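Local coordinates for protein probable thioesterase (Thermus thermophilus, PDB 1Z54) that probably hydrolyses fatty acyl-CoA thioesters, as a hot-dog-fold member of the 4-hydroxybenzoyl-CoA thioesterase family, at residues E2-I7 with V72-T77; A80-R85 with A125-H130; L87-R92 with G103-L108. All coordinates share one frame; numbering follows the deposited sequence.

Contact 1 of 3, residues E2-I7 with V72-T77; sequences ESVTRI and VVEVRT
The guanidinium of Arg6 meets Val72 at its edge, where CG1 of Val72 lies near the guanidinium plane, 4.1 Å from NE of Arg6. The backbones form an antiparallel pair in the hot-dog sheet, with strand 3-8 on its edge within this chain. Six backbone hydrogen bonds join them, and Ile7 N to Val73 O is the shortest at 2.7 Å. The Glu74 carboxylate is turned 62° from the Arg6 guanidinium, and the two charged groups do not touch. Their stems run side by side, CG of Arg6 4.0 Å from CG of Glu74. Val4, Arg6, Glu74 and Arg76 share one face. There CG1 of Val4, anti to its backbone N (chi1 -178°), leans over CB of Glu74. CG2 of Val4 lies alongside CG of Arg76, whose NH2 makes a salt bridge with Glu94. The other face carries Ser3, Thr5, Ile7, Val73, Val75 and Thr77, and helix 24-39 packs on part of it. From that helix Asp35 takes a hydrogen bond from Thr5 OG1. CD1 of Ile7 crosses over to CG2 of Val75 at 4.2 Å. Tighter, CG2 of Val73 sits between its own backbone N and carbonyl carbon, 3.7 Å from CB of Ile7.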
ATOM      1  N   GLU A   2     -13.420 -16.154 -18.110  1.00 45.64           N
ATOM      2  CA  GLU A   2     -12.755 -17.447 -18.005  1.00 41.65           C
ATOM      3  C   GLU A   2     -12.622 -17.833 -16.536  1.00 38.09           C
ATOM      4  O   GLU A   2     -13.222 -18.815 -16.096  1.00 37.85           O
ATOM      5  CB  GLU A   2     -11.376 -17.403 -18.666  1.00 43.41           C
ATOM      6  CG  GLU A   2     -11.412 -17.338 -20.184  1.00 44.11           C
ATOM      7  CD  GLU A   2     -11.864 -18.641 -20.817  1.00 46.10           C
ATOM      8  OE1 GLU A   2     -11.164 -19.661 -20.639  1.00 47.99           O
ATOM      9  OE2 GLU A   2     -12.913 -18.648 -21.492  1.00 45.83           O
ATOM     10  N   SER A   3     -11.848 -17.067 -15.772  1.00 32.90           N
ATOM     11  CA  SER A   3     -11.682 -17.367 -14.351  1.00 28.44           C
ATOM     12  C   SER A   3     -12.237 -16.230 -13.503  1.00 25.66           C
ATOM     13  O   SER A   3     -12.257 -15.078 -13.930  1.00 23.32           O
ATOM     14  CB  SER A   3     -10.205 -17.572 -14.007  1.00 28.48           C
ATOM     15  OG  SER A   3      -9.520 -16.330 -13.921  1.00 30.82           O
ATOM     16  N   VAL A   4     -12.690 -16.557 -12.300  1.00 23.90           N
ATOM     17  CA  VAL A   4     -13.234 -15.549 -11.402  1.00 23.43           C
ATOM     18  C   VAL A   4     -12.517 -15.582 -10.057  1.00 22.25           C
ATOM     19  O   VAL A   4     -12.359 -16.639  -9.447  1.00 22.29           O
ATOM     20  CB  VAL A   4     -14.742 -15.759 -11.173  1.00 23.32           C
ATOM     21  CG1 VAL A   4     -15.289 -14.656 -10.276  1.00 23.29           C
ATOM     22  CG2 VAL A   4     -15.469 -15.769 -12.509  1.00 21.23           C
ATOM     23  N   THR A   5     -12.087 -14.416  -9.598  1.00 21.58           N
ATOM     24  CA  THR A   5     -11.381 -14.309  -8.332  1.00 19.79           C
ATOM     25  C   THR A   5     -12.174 -13.463  -7.355  1.00 20.00           C
ATOM     26  O   THR A   5     -12.447 -12.293  -7.619  1.00 19.33           O
ATOM     27  CB  THR A   5     -10.002 -13.649  -8.522  1.00 19.14           C
ATOM     28  OG1 THR A   5      -9.278 -14.344  -9.545  1.00 19.20           O
ATOM     29  CG2 THR A   5      -9.205 -13.688  -7.220  1.00 15.95           C
ATOM     30  N   ARG A   6     -12.547 -14.051  -6.224  1.00 19.63           N
ATOM     31  CA  ARG A   6     -13.293 -13.315  -5.213  1.00 22.41           C
ATOM     32  C   ARG A   6     -12.312 -12.595  -4.282  1.00 21.77           C
ATOM     33  O   ARG A   6     -11.343 -13.185  -3.805  1.00 21.85           O
ATOM     34  CB  ARG A   6     -14.191 -14.265  -4.413  1.00 25.59           C
ATOM     35  CG  ARG A   6     -15.339 -14.847  -5.229  1.00 33.62           C
ATOM     36  CD  ARG A   6     -16.207 -15.783  -4.400  1.00 39.68           C
ATOM     37  NE  ARG A   6     -16.772 -15.102  -3.239  1.00 47.31           N
ATOM     38  CZ  ARG A   6     -17.635 -15.654  -2.389  1.00 50.44           C
ATOM     39  NH1 ARG A   6     -18.093 -14.950  -1.360  1.00 52.32           N
ATOM     40  NH2 ARG A   6     -18.041 -16.910  -2.565  1.00 51.89           N
ATOM     41  N   ILE A   7     -12.561 -11.314  -4.035  1.00 19.89           N
ATOM     42  CA  ILE A   7     -11.683 -10.531  -3.174  1.00 17.63           C
ATOM     43  C   ILE A   7     -12.473  -9.747  -2.139  1.00 16.13           C
ATOM     44  O   ILE A   7     -13.303  -8.904  -2.484  1.00 15.58           O
ATOM     45  CB  ILE A   7     -10.825  -9.543  -4.010  1.00 18.04           C
ATOM     46  CG1 ILE A   7      -9.863 -10.320  -4.913  1.00 16.28           C
ATOM     47  CG2 ILE A   7     -10.047  -8.611  -3.095  1.00 15.78           C
ATOM     48  CD1 ILE A   7      -8.985  -9.436  -5.794  1.00 14.72           C
ATOM     49  N   VAL A  72     -17.541  -7.867  -0.956  1.00 19.76           N
ATOM     50  CA  VAL A  72     -16.651  -8.831  -1.586  1.00 18.91           C
ATOM     51  C   VAL A  72     -16.805  -8.581  -3.080  1.00 18.49           C
ATOM     52  O   VAL A  72     -17.922  -8.415  -3.567  1.00 18.61           O
ATOM     53  CB  VAL A  72     -17.061 -10.281  -1.255  1.00 20.36           C
ATOM     54  CG1 VAL A  72     -16.245 -11.251  -2.083  1.00 20.62           C
ATOM     55  CG2 VAL A  72     -16.844 -10.560   0.239  1.00 16.68           C
ATOM     56  N   VAL A  73     -15.697  -8.515  -3.808  1.00 17.58           N
ATOM     57  CA  VAL A  73     -15.775  -8.269  -5.244  1.00 17.10           C
ATOM     58  C   VAL A  73     -15.299  -9.464  -6.037  1.00 19.17           C
ATOM     59  O   VAL A  73     -14.481 -10.258  -5.569  1.00 20.01           O
ATOM     60  CB  VAL A  73     -14.916  -7.057  -5.690  1.00 15.17           C
ATOM     61  CG1 VAL A  73     -15.448  -5.785  -5.090  1.00 14.25           C
ATOM     62  CG2 VAL A  73     -13.458  -7.288  -5.303  1.00 15.58           C
ATOM     63  N   GLU A  74     -15.828  -9.580  -7.248  1.00 21.42           N
ATOM     64  CA  GLU A  74     -15.458 -10.661  -8.143  1.00 22.99           C
ATOM     65  C   GLU A  74     -14.724 -10.074  -9.329  1.00 22.00           C
ATOM     66  O   GLU A  74     -15.186  -9.108  -9.947  1.00 21.09           O
ATOM     67  CB  GLU A  74     -16.702 -11.419  -8.613  1.00 25.74           C
ATOM     68  CG  GLU A  74     -17.322 -12.287  -7.534  1.00 31.17           C
ATOM     69  CD  GLU A  74     -18.472 -13.133  -8.048  1.00 35.58           C
ATOM     70  OE1 GLU A  74     -18.910 -14.041  -7.310  1.00 37.71           O
ATOM     71  OE2 GLU A  74     -18.943 -12.889  -9.183  1.00 38.52           O
ATOM     72  N   VAL A  75     -13.566 -10.647  -9.625  1.00 20.76           N
ATOM     73  CA  VAL A  75     -12.759 -10.189 -10.737  1.00 20.47           C
ATOM     74  C   VAL A  75     -12.680 -11.282 -11.778  1.00 21.78           C
ATOM     75  O   VAL A  75     -12.146 -12.363 -11.528  1.00 20.46           O
ATOM     76  CB  VAL A  75     -11.342  -9.824 -10.295  1.00 20.74           C
ATOM     77  CG1 VAL A  75     -10.575  -9.247 -11.476  1.00 15.69           C
ATOM     78  CG2 VAL A  75     -11.405  -8.820  -9.145  1.00 19.67           C
ATOM     79  N   ARG A  76     -13.236 -10.989 -12.944  1.00 22.01           N
ATOM     80  CA  ARG A  76     -13.252 -11.929 -14.048  1.00 23.23           C
ATOM     81  C   ARG A  76     -12.092 -11.604 -14.970  1.00 21.52           C
ATOM     82  O   ARG A  76     -11.960 -10.473 -15.436  1.00 21.15           O
ATOM     83  CB  ARG A  76     -14.582 -11.809 -14.796  1.00 24.90           C
ATOM     84  CG  ARG A  76     -15.786 -12.113 -13.908  1.00 32.72           C
ATOM     85  CD  ARG A  76     -17.093 -11.585 -14.496  1.00 36.99           C
ATOM     86  NE  ARG A  76     -17.383 -12.147 -15.812  1.00 42.99           N
ATOM     87  CZ  ARG A  76     -18.503 -11.908 -16.493  1.00 45.98           C
ATOM     88  NH1 ARG A  76     -18.692 -12.458 -17.687  1.00 46.09           N
ATOM     89  NH2 ARG A  76     -19.438 -11.118 -15.980  1.00 45.81           N
ATOM     90  N   THR A  77     -11.240 -12.584 -15.236  1.00 20.50           N
ATOM     91  CA  THR A  77     -10.114 -12.326 -16.113  1.00 19.86           C
ATOM     92  C   THR A  77      -9.932 -13.353 -17.211  1.00 21.03           C
ATOM     93  O   THR A  77     -10.189 -14.547 -17.036  1.00 20.98           O
ATOM     94  CB  THR A  77      -8.778 -12.192 -15.319  1.00 19.58           C
ATOM     95  OG1 THR A  77      -7.746 -12.937 -15.972  1.00 19.74           O
ATOM     96  CG2 THR A  77      -8.931 -12.668 -13.907  1.00 15.39           C
TER

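Contact 2 of 3, residues A80-R85 with A125-H130; sequences AELSSR and ALSVLH
Leu82 and His130 form the tight part of this contact. CB of Leu82 lies over one face of the imidazole in a CH-pi contact, 3.9 Å from the ring centroid and 24° off the ring normal. The backbone N of Leu82 sits above the same ring, 3.6 Å from its plane and offset toward the rim. At the ring edge, Ala80 O lies in the plane, 3.3 Å from CE1 of His130. The imidazole thus rests flat against the strand backbone and also meets a carbonyl at its rim. CG of His130 is anti to the backbone N (chi1 175°), a setting that swings the ring over to the strand. The branched end of Leu82 serves the helix instead. Its CD2 touches CA of Ser127 at 3.6 Å and CB of Leu126 at 4.0 Å, and the two leucine side chains cross at about a right angle. Ser127 OG is hydrogen-bonded to Tyr123 O one turn back. The other side is loose. Glu81 is exposed and its CB points away from the helix. The chain then turns off through Ser83 to Arg85, which do not meet 125-130. Ala80 and Glu81 form a classic beta bulge opposite Leu88. The contact therefore packs the C-terminal helix 120-129 against the bulged end of strand 72-82, while Leu126 also reaches Leu87 of strand 86-95 and Leu37 of helix 24-39.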
ATOM      1  N   ALA A  80      -6.913 -12.000 -23.309  1.00 24.55           N
ATOM      2  CA  ALA A  80      -7.474 -11.437 -24.533  1.00 25.44           C
ATOM      3  C   ALA A  80      -6.517 -11.479 -25.724  1.00 25.18           C
ATOM      4  O   ALA A  80      -6.943 -11.627 -26.867  1.00 23.66           O
ATOM      5  CB  ALA A  80      -7.938 -10.003 -24.279  1.00 22.04           C
ATOM      6  N   GLU A  81      -5.223 -11.354 -25.457  1.00 25.67           N
ATOM      7  CA  GLU A  81      -4.236 -11.380 -26.530  1.00 25.98           C
ATOM      8  C   GLU A  81      -2.999 -12.163 -26.108  1.00 26.02           C
ATOM      9  O   GLU A  81      -2.542 -12.055 -24.970  1.00 23.41           O
ATOM     10  CB  GLU A  81      -3.851  -9.946 -26.928  1.00 28.58           C
ATOM     11  CG  GLU A  81      -4.955  -9.178 -27.658  1.00 31.02           C
ATOM     12  CD  GLU A  81      -4.631  -7.703 -27.853  1.00 33.17           C
ATOM     13  OE1 GLU A  81      -3.432  -7.347 -27.858  1.00 34.27           O
ATOM     14  OE2 GLU A  81      -5.575  -6.898 -28.014  1.00 34.76           O
ATOM     15  N   LEU A  82      -2.467 -12.963 -27.027  1.00 25.87           N
ATOM     16  CA  LEU A  82      -1.282 -13.763 -26.744  1.00 25.43           C
ATOM     17  C   LEU A  82      -0.380 -13.885 -27.962  1.00 26.84           C
ATOM     18  O   LEU A  82      -0.779 -14.449 -28.982  1.00 27.83           O
ATOM     19  CB  LEU A  82      -1.683 -15.169 -26.283  1.00 25.32           C
ATOM     20  CG  LEU A  82      -0.526 -16.173 -26.146  1.00 24.15           C
ATOM     21  CD1 LEU A  82       0.305 -15.805 -24.935  1.00 21.91           C
ATOM     22  CD2 LEU A  82      -1.062 -17.597 -26.013  1.00 21.25           C
ATOM     23  N   SER A  83       0.834 -13.358 -27.861  1.00 26.60           N
ATOM     24  CA  SER A  83       1.792 -13.450 -28.952  1.00 27.75           C
ATOM     25  C   SER A  83       3.018 -14.165 -28.399  1.00 28.12           C
ATOM     26  O   SER A  83       3.013 -14.611 -27.249  1.00 25.65           O
ATOM     27  CB  SER A  83       2.186 -12.062 -29.457  1.00 30.42           C
ATOM     28  OG  SER A  83       2.911 -11.341 -28.471  1.00 31.22           O
ATOM     29  N   SER A  84       4.064 -14.278 -29.207  1.00 28.09           N
ATOM     30  CA  SER A  84       5.275 -14.949 -28.760  1.00 30.18           C
ATOM     31  C   SER A  84       6.039 -14.151 -27.699  1.00 29.91           C
ATOM     32  O   SER A  84       6.751 -14.729 -26.883  1.00 27.98           O
ATOM     33  CB  SER A  84       6.191 -15.239 -29.956  1.00 32.40           C
ATOM     34  OG  SER A  84       6.496 -14.055 -30.681  1.00 37.92           O
ATOM     35  N   ARG A  85       5.873 -12.832 -27.696  1.00 29.36           N
ATOM     36  CA  ARG A  85       6.583 -11.987 -26.739  1.00 30.14           C
ATOM     37  C   ARG A  85       5.697 -11.149 -25.822  1.00 29.11           C
ATOM     38  O   ARG A  85       6.218 -10.428 -24.974  1.00 29.36           O
ATOM     39  CB  ARG A  85       7.529 -11.041 -27.484  1.00 31.06           C
ATOM     40  CG  ARG A  85       8.595 -11.733 -28.316  1.00 36.12           C
ATOM     41  CD  ARG A  85       9.105 -10.807 -29.416  1.00 39.20           C
ATOM     42  NE  ARG A  85      10.121 -11.435 -30.259  1.00 41.51           N
ATOM     43  CZ  ARG A  85      11.348 -11.741 -29.848  1.00 43.75           C
ATOM     44  NH1 ARG A  85      11.719 -11.479 -28.601  1.00 45.61           N
ATOM     45  NH2 ARG A  85      12.207 -12.307 -30.688  1.00 43.30           N
ATOM     46  N   ALA A 125       0.796 -23.804 -22.852  1.00 22.27           N
ATOM     47  CA  ALA A 125      -0.293 -23.830 -21.879  1.00 22.81           C
ATOM     48  C   ALA A 125      -1.218 -22.612 -21.997  1.00 23.25           C
ATOM     49  O   ALA A 125      -2.449 -22.740 -21.919  1.00 20.09           O
ATOM     50  CB  ALA A 125       0.279 -23.923 -20.468  1.00 24.82           C
ATOM     51  N   LEU A 126      -0.627 -21.436 -22.185  1.00 22.44           N
ATOM     52  CA  LEU A 126      -1.406 -20.212 -22.311  1.00 22.89           C
ATOM     53  C   LEU A 126      -2.233 -20.237 -23.595  1.00 23.29           C
ATOM     54  O   LEU A 126      -3.357 -19.733 -23.630  1.00 24.34           O
ATOM     55  CB  LEU A 126      -0.480 -18.984 -22.309  1.00 21.61           C
ATOM     56  CG  LEU A 126       0.272 -18.682 -21.002  1.00 23.37           C
ATOM     57  CD1 LEU A 126       1.237 -17.527 -21.204  1.00 22.40           C
ATOM     58  CD2 LEU A 126      -0.728 -18.347 -19.899  1.00 24.47           C
ATOM     59  N   SER A 127      -1.677 -20.828 -24.646  1.00 23.53           N
ATOM     60  CA  SER A 127      -2.376 -20.895 -25.929  1.00 25.42           C
ATOM     61  C   SER A 127      -3.752 -21.527 -25.786  1.00 26.32           C
ATOM     62  O   SER A 127      -4.710 -21.096 -26.424  1.00 27.10           O
ATOM     63  CB  SER A 127      -1.559 -21.691 -26.952  1.00 24.98           C
ATOM     64  OG  SER A 127      -0.445 -20.949 -27.419  1.00 26.26           O
ATOM     65  N   VAL A 128      -3.851 -22.545 -24.940  1.00 25.25           N
ATOM     66  CA  VAL A 128      -5.124 -23.223 -24.739  1.00 27.49           C
ATOM     67  C   VAL A 128      -6.180 -22.250 -24.227  1.00 28.05           C
ATOM     68  O   VAL A 128      -7.369 -22.418 -24.496  1.00 27.42           O
ATOM     69  CB  VAL A 128      -5.001 -24.374 -23.715  1.00 27.01           C
ATOM     70  CG1 VAL A 128      -6.306 -25.156 -23.658  1.00 28.36           C
ATOM     71  CG2 VAL A 128      -3.846 -25.288 -24.085  1.00 27.57           C
ATOM     72  N   LEU A 129      -5.737 -21.230 -23.496  1.00 27.79           N
ATOM     73  CA  LEU A 129      -6.641 -20.241 -22.915  1.00 27.86           C
ATOM     74  C   LEU A 129      -6.936 -19.045 -23.821  1.00 28.76           C
ATOM     75  O   LEU A 129      -7.861 -18.277 -23.556  1.00 27.85           O
ATOM     76  CB  LEU A 129      -6.065 -19.744 -21.590  1.00 27.69           C
ATOM     77  CG  LEU A 129      -5.746 -20.830 -20.556  1.00 28.30           C
ATOM     78  CD1 LEU A 129      -4.946 -20.221 -19.412  1.00 28.62           C
ATOM     79  CD2 LEU A 129      -7.033 -21.464 -20.046  1.00 27.23           C
ATOM     80  N   HIS A 130      -6.142 -18.890 -24.878  1.00 29.22           N
ATOM     81  CA  HIS A 130      -6.312 -17.789 -25.823  1.00 28.51           C
ATOM     82  C   HIS A 130      -7.092 -18.220 -27.062  1.00 28.67           C
ATOM     83  O   HIS A 130      -6.763 -19.227 -27.697  1.00 25.71           O
ATOM     84  CB  HIS A 130      -4.944 -17.247 -26.260  1.00 28.68           C
ATOM     85  CG  HIS A 130      -5.021 -16.184 -27.317  1.00 29.19           C
ATOM     86  ND1 HIS A 130      -5.730 -15.012 -27.146  1.00 28.61           N
ATOM     87  CD2 HIS A 130      -4.462 -16.109 -28.548  1.00 27.01           C
ATOM     88  CE1 HIS A 130      -5.601 -14.262 -28.225  1.00 27.71           C
ATOM     89  NE2 HIS A 130      -4.836 -14.903 -29.091  1.00 27.55           N
TER

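Contact 3 of 3, residues L87-R92 with G103-L108; sequences LLFRYR and GFTRHL
The backbone oxygen of Gly103 takes the hydrogen bond of Tyr91 N at 2.7 Å, with an N-H...O angle of 167°. The same oxygen receives a CA-H...O contact from Arg90 and lies at the edge of the Tyr91 ring. Five further backbone bonds complete this antiparallel hairpin pairing. Tyr91 turns its ring edge to the opposite strand, with Phe104 CA and Thr105 N in the ring plane. Its CG lies anti to the carbonyl carbon (chi1 -39°), which lays the ring along 103-105. Its OH reaches Thr105 OG1 at 2.7 Å, though the place of that threonine oxygen is less sure, and Arg33 bonds the tyrosine OH. A phenylalanine in place of Tyr91 would probably leave Arg33 and the Thr105 hydroxyl without this shared partner. Next along the same face, Phe89 presents its edge to the face of His107 in an offset edge-to-face pair, with planes at 82°. On the other face, CD2 of Leu88 touches CD1 of Phe104 at 3.5 Å and lies over the Arg106 guanidinium, which makes a salt bridge to Glu58. Helix 24-39 packs on the Phe89, Tyr91, Thr105 and His107 face through Arg33 and Leu29. Strands 72-82 and 52-63 flank the hairpin.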
ATOM      1  N   LEU A  87       1.483 -10.536 -23.796  1.00 25.39           N
ATOM      2  CA  LEU A  87       0.183 -11.021 -23.344  1.00 24.83           C
ATOM      3  C   LEU A  87      -0.674  -9.826 -22.944  1.00 24.16           C
ATOM      4  O   LEU A  87      -0.151  -8.795 -22.510  1.00 24.14           O
ATOM      5  CB  LEU A  87       0.317 -11.916 -22.111  1.00 24.48           C
ATOM      6  CG  LEU A  87       1.511 -12.843 -21.903  1.00 27.80           C
ATOM      7  CD1 LEU A  87       2.768 -12.035 -21.608  1.00 27.38           C
ATOM      8  CD2 LEU A  87       1.200 -13.760 -20.731  1.00 27.70           C
ATOM      9  N   LEU A  88      -1.990  -9.973 -23.074  1.00 21.06           N
ATOM     10  CA  LEU A  88      -2.915  -8.910 -22.697  1.00 19.56           C
ATOM     11  C   LEU A  88      -4.104  -9.504 -21.963  1.00 17.42           C
ATOM     12  O   LEU A  88      -4.883 -10.261 -22.547  1.00 14.97           O
ATOM     13  CB  LEU A  88      -3.415  -8.148 -23.936  1.00 22.01           C
ATOM     14  CG  LEU A  88      -4.335  -6.924 -23.742  1.00 25.47           C
ATOM     15  CD1 LEU A  88      -5.638  -7.323 -23.071  1.00 26.75           C
ATOM     16  CD2 LEU A  88      -3.631  -5.871 -22.914  1.00 24.93           C
ATOM     17  N   PHE A  89      -4.242  -9.157 -20.686  1.00 15.12           N
ATOM     18  CA  PHE A  89      -5.358  -9.636 -19.888  1.00 14.99           C
ATOM     19  C   PHE A  89      -6.417  -8.555 -19.822  1.00 17.29           C
ATOM     20  O   PHE A  89      -6.108  -7.361 -19.801  1.00 18.37           O
ATOM     21  CB  PHE A  89      -4.928  -9.974 -18.452  1.00 17.11           C
ATOM     22  CG  PHE A  89      -3.989 -11.133 -18.353  1.00 17.73           C
ATOM     23  CD1 PHE A  89      -2.637 -10.971 -18.608  1.00 17.26           C
ATOM     24  CD2 PHE A  89      -4.467 -12.403 -18.027  1.00 19.11           C
ATOM     25  CE1 PHE A  89      -1.769 -12.055 -18.544  1.00 20.25           C
ATOM     26  CE2 PHE A  89      -3.611 -13.493 -17.958  1.00 17.83           C
ATOM     27  CZ  PHE A  89      -2.258 -13.322 -18.218  1.00 20.39           C
ATOM     28  N   ARG A  90      -7.671  -8.980 -19.794  1.00 17.91           N
ATOM     29  CA  ARG A  90      -8.782  -8.056 -19.686  1.00 19.31           C
ATOM     30  C   ARG A  90      -9.573  -8.470 -18.463  1.00 18.35           C
ATOM     31  O   ARG A  90      -9.737  -9.659 -18.199  1.00 17.44           O
ATOM     32  CB  ARG A  90      -9.646  -8.095 -20.945  1.00 20.93           C
ATOM     33  CG  ARG A  90      -9.067  -7.283 -22.081  1.00 21.80           C
ATOM     34  CD  ARG A  90     -10.135  -6.943 -23.094  1.00 27.79           C
ATOM     35  NE  ARG A  90      -9.785  -5.757 -23.867  1.00 35.18           N
ATOM     36  CZ  ARG A  90      -9.616  -4.542 -23.348  1.00 37.03           C
ATOM     37  NH1 ARG A  90      -9.298  -3.524 -24.135  1.00 37.60           N
ATOM     38  NH2 ARG A  90      -9.767  -4.343 -22.044  1.00 40.05           N
ATOM     39  N   TYR A  91     -10.055  -7.493 -17.704  1.00 18.00           N
ATOM     40  CA  TYR A  91     -10.779  -7.808 -16.485  1.00 17.23           C
ATOM     41  C   TYR A  91     -12.068  -7.045 -16.278  1.00 16.71           C
ATOM     42  O   TYR A  91     -12.244  -5.936 -16.779  1.00 14.54           O
ATOM     43  CB  TYR A  91      -9.910  -7.528 -15.257  1.00 16.88           C
ATOM     44  CG  TYR A  91      -8.454  -7.892 -15.371  1.00 17.76           C
ATOM     45  CD1 TYR A  91      -7.580  -7.146 -16.170  1.00 18.26           C
ATOM     46  CD2 TYR A  91      -7.926  -8.933 -14.611  1.00 16.32           C
ATOM     47  CE1 TYR A  91      -6.207  -7.428 -16.198  1.00 17.85           C
ATOM     48  CE2 TYR A  91      -6.566  -9.220 -14.630  1.00 17.20           C
ATOM     49  CZ  TYR A  91      -5.711  -8.465 -15.420  1.00 16.47           C
ATOM     50  OH  TYR A  91      -4.363  -8.748 -15.412  1.00 13.95           O
ATOM     51  N   ARG A  92     -12.953  -7.653 -15.494  1.00 16.87           N
ATOM     52  CA  ARG A  92     -14.216  -7.041 -15.118  1.00 17.79           C
ATOM     53  C   ARG A  92     -14.323  -7.222 -13.614  1.00 18.51           C
ATOM     54  O   ARG A  92     -14.237  -8.345 -13.105  1.00 17.78           O
ATOM     55  CB  ARG A  92     -15.402  -7.716 -15.813  1.00 19.19           C
ATOM     56  CG  ARG A  92     -15.538  -7.340 -17.282  1.00 20.64           C
ATOM     57  CD  ARG A  92     -16.718  -8.019 -17.972  1.00 22.84           C
ATOM     58  NE  ARG A  92     -17.988  -7.336 -17.737  1.00 24.07           N
ATOM     59  CZ  ARG A  92     -18.758  -7.526 -16.673  1.00 26.18           C
ATOM     60  NH1 ARG A  92     -18.396  -8.390 -15.735  1.00 26.06           N
ATOM     61  NH2 ARG A  92     -19.892  -6.845 -16.546  1.00 26.34           N
ATOM     62  N   GLY A 103     -10.885  -3.201 -16.853  1.00 20.24           N
ATOM     63  CA  GLY A 103      -9.567  -2.792 -17.292  1.00 19.09           C
ATOM     64  C   GLY A 103      -8.766  -3.871 -17.985  1.00 19.05           C
ATOM     65  O   GLY A 103      -9.286  -4.936 -18.357  1.00 14.63           O
ATOM     66  N   PHE A 104      -7.480  -3.587 -18.153  1.00 17.37           N
ATOM     67  CA  PHE A 104      -6.591  -4.516 -18.819  1.00 19.63           C
ATOM     68  C   PHE A 104      -5.149  -4.258 -18.415  1.00 19.21           C
ATOM     69  O   PHE A 104      -4.810  -3.192 -17.902  1.00 20.11           O
ATOM     70  CB  PHE A 104      -6.725  -4.346 -20.339  1.00 19.32           C
ATOM     71  CG  PHE A 104      -6.122  -3.066 -20.854  1.00 20.53           C
ATOM     72  CD1 PHE A 104      -4.779  -3.007 -21.206  1.00 18.78           C
ATOM     73  CD2 PHE A 104      -6.886  -1.901 -20.927  1.00 19.15           C
ATOM     74  CE1 PHE A 104      -4.199  -1.801 -21.621  1.00 21.80           C
ATOM     75  CE2 PHE A 104      -6.321  -0.690 -21.340  1.00 20.18           C
ATOM     76  CZ  PHE A 104      -4.973  -0.637 -21.688  1.00 15.88           C
ATOM     77  N   THR A 105      -4.306  -5.249 -18.647  1.00 18.29           N
ATOM     78  CA  THR A 105      -2.894  -5.120 -18.368  1.00 20.57           C
ATOM     79  C   THR A 105      -2.165  -5.777 -19.518  1.00 21.54           C
ATOM     80  O   THR A 105      -2.430  -6.934 -19.871  1.00 20.75           O
ATOM     81  CB  THR A 105      -2.474  -5.808 -17.049  1.00 20.43           C
ATOM     82  OG1 THR A 105      -2.944  -7.157 -17.042  1.00 18.52           O
ATOM     83  CG2 THR A 105      -3.027  -5.054 -15.845  1.00 17.61           C
ATOM     84  N   ARG A 106      -1.268  -5.013 -20.121  1.00 21.52           N
ATOM     85  CA  ARG A 106      -0.465  -5.490 -21.229  1.00 24.01           C
ATOM     86  C   ARG A 106       0.864  -5.910 -20.618  1.00 23.58           C
ATOM     87  O   ARG A 106       1.428  -5.190 -19.795  1.00 23.43           O
ATOM     88  CB  ARG A 106      -0.250  -4.355 -22.232  1.00 26.41           C
ATOM     89  CG  ARG A 106       0.458  -4.752 -23.503  1.00 29.61           C
ATOM     90  CD  ARG A 106      -0.496  -4.638 -24.677  1.00 35.87           C
ATOM     91  NE  ARG A 106      -1.106  -3.311 -24.749  1.00 37.78           N
ATOM     92  CZ  ARG A 106      -2.147  -3.013 -25.522  1.00 41.26           C
ATOM     93  NH1 ARG A 106      -2.644  -1.782 -25.530  1.00 40.24           N
ATOM     94  NH2 ARG A 106      -2.694  -3.950 -26.291  1.00 41.10           N
ATOM     95  N   HIS A 107       1.363  -7.077 -21.009  1.00 22.69           N
ATOM     96  CA  HIS A 107       2.630  -7.557 -20.476  1.00 20.02           C
ATOM     97  C   HIS A 107       3.611  -7.965 -21.561  1.00 21.44           C
ATOM     98  O   HIS A 107       3.229  -8.313 -22.676  1.00 20.93           O
ATOM     99  CB  HIS A 107       2.423  -8.791 -19.592  1.00 16.43           C
ATOM    100  CG  HIS A 107       1.536  -8.571 -18.410  1.00 15.93           C
ATOM    101  ND1 HIS A 107       0.169  -8.436 -18.516  1.00 17.95           N
ATOM    102  CD2 HIS A 107       1.819  -8.517 -17.086  1.00 13.28           C
ATOM    103  CE1 HIS A 107      -0.355  -8.315 -17.309  1.00 16.19           C
ATOM    104  NE2 HIS A 107       0.625  -8.361 -16.423  1.00 16.43           N
ATOM    105  N   LEU A 108       4.889  -7.916 -21.216  1.00 22.20           N
ATOM    106  CA  LEU A 108       5.941  -8.377 -22.101  1.00 23.37           C
ATOM    107  C   LEU A 108       6.472  -9.548 -21.289  1.00 23.13           C
ATOM    108  O   LEU A 108       6.081  -9.723 -20.129  1.00 19.83           O
ATOM    109  CB  LEU A 108       7.040  -7.325 -22.281  1.00 23.43           C
ATOM    110  CG  LEU A 108       6.790  -6.212 -23.301  1.00 25.46           C
ATOM    111  CD1 LEU A 108       8.033  -5.331 -23.368  1.00 25.57           C
ATOM    112  CD2 LEU A 108       6.483  -6.800 -24.682  1.00 26.43           C
TER

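All three contacts reach one antiparallel sheet, ordered 3-8, 72-82, 86-95, 98-111, 52-63. Contact 1 pairs the first two strands and contact 3 the third and fourth, their centres about 14 Å apart. Arg76 N and Arg92 O probably hydrogen-bond between them. Contact 2 sets a helix against the far end of strand 72-82; its centre lies about 20 Å from that of contact 1 and about 12 Å from that of contact 3. Along the chain, contact 1 closes before the others open, and contact 3 is nested in the loop closed by contact 2. The hairpin lies inside the loop that helix 120-129 closes, while helix 24-39 packs on the sheet, as in hot-dog folds.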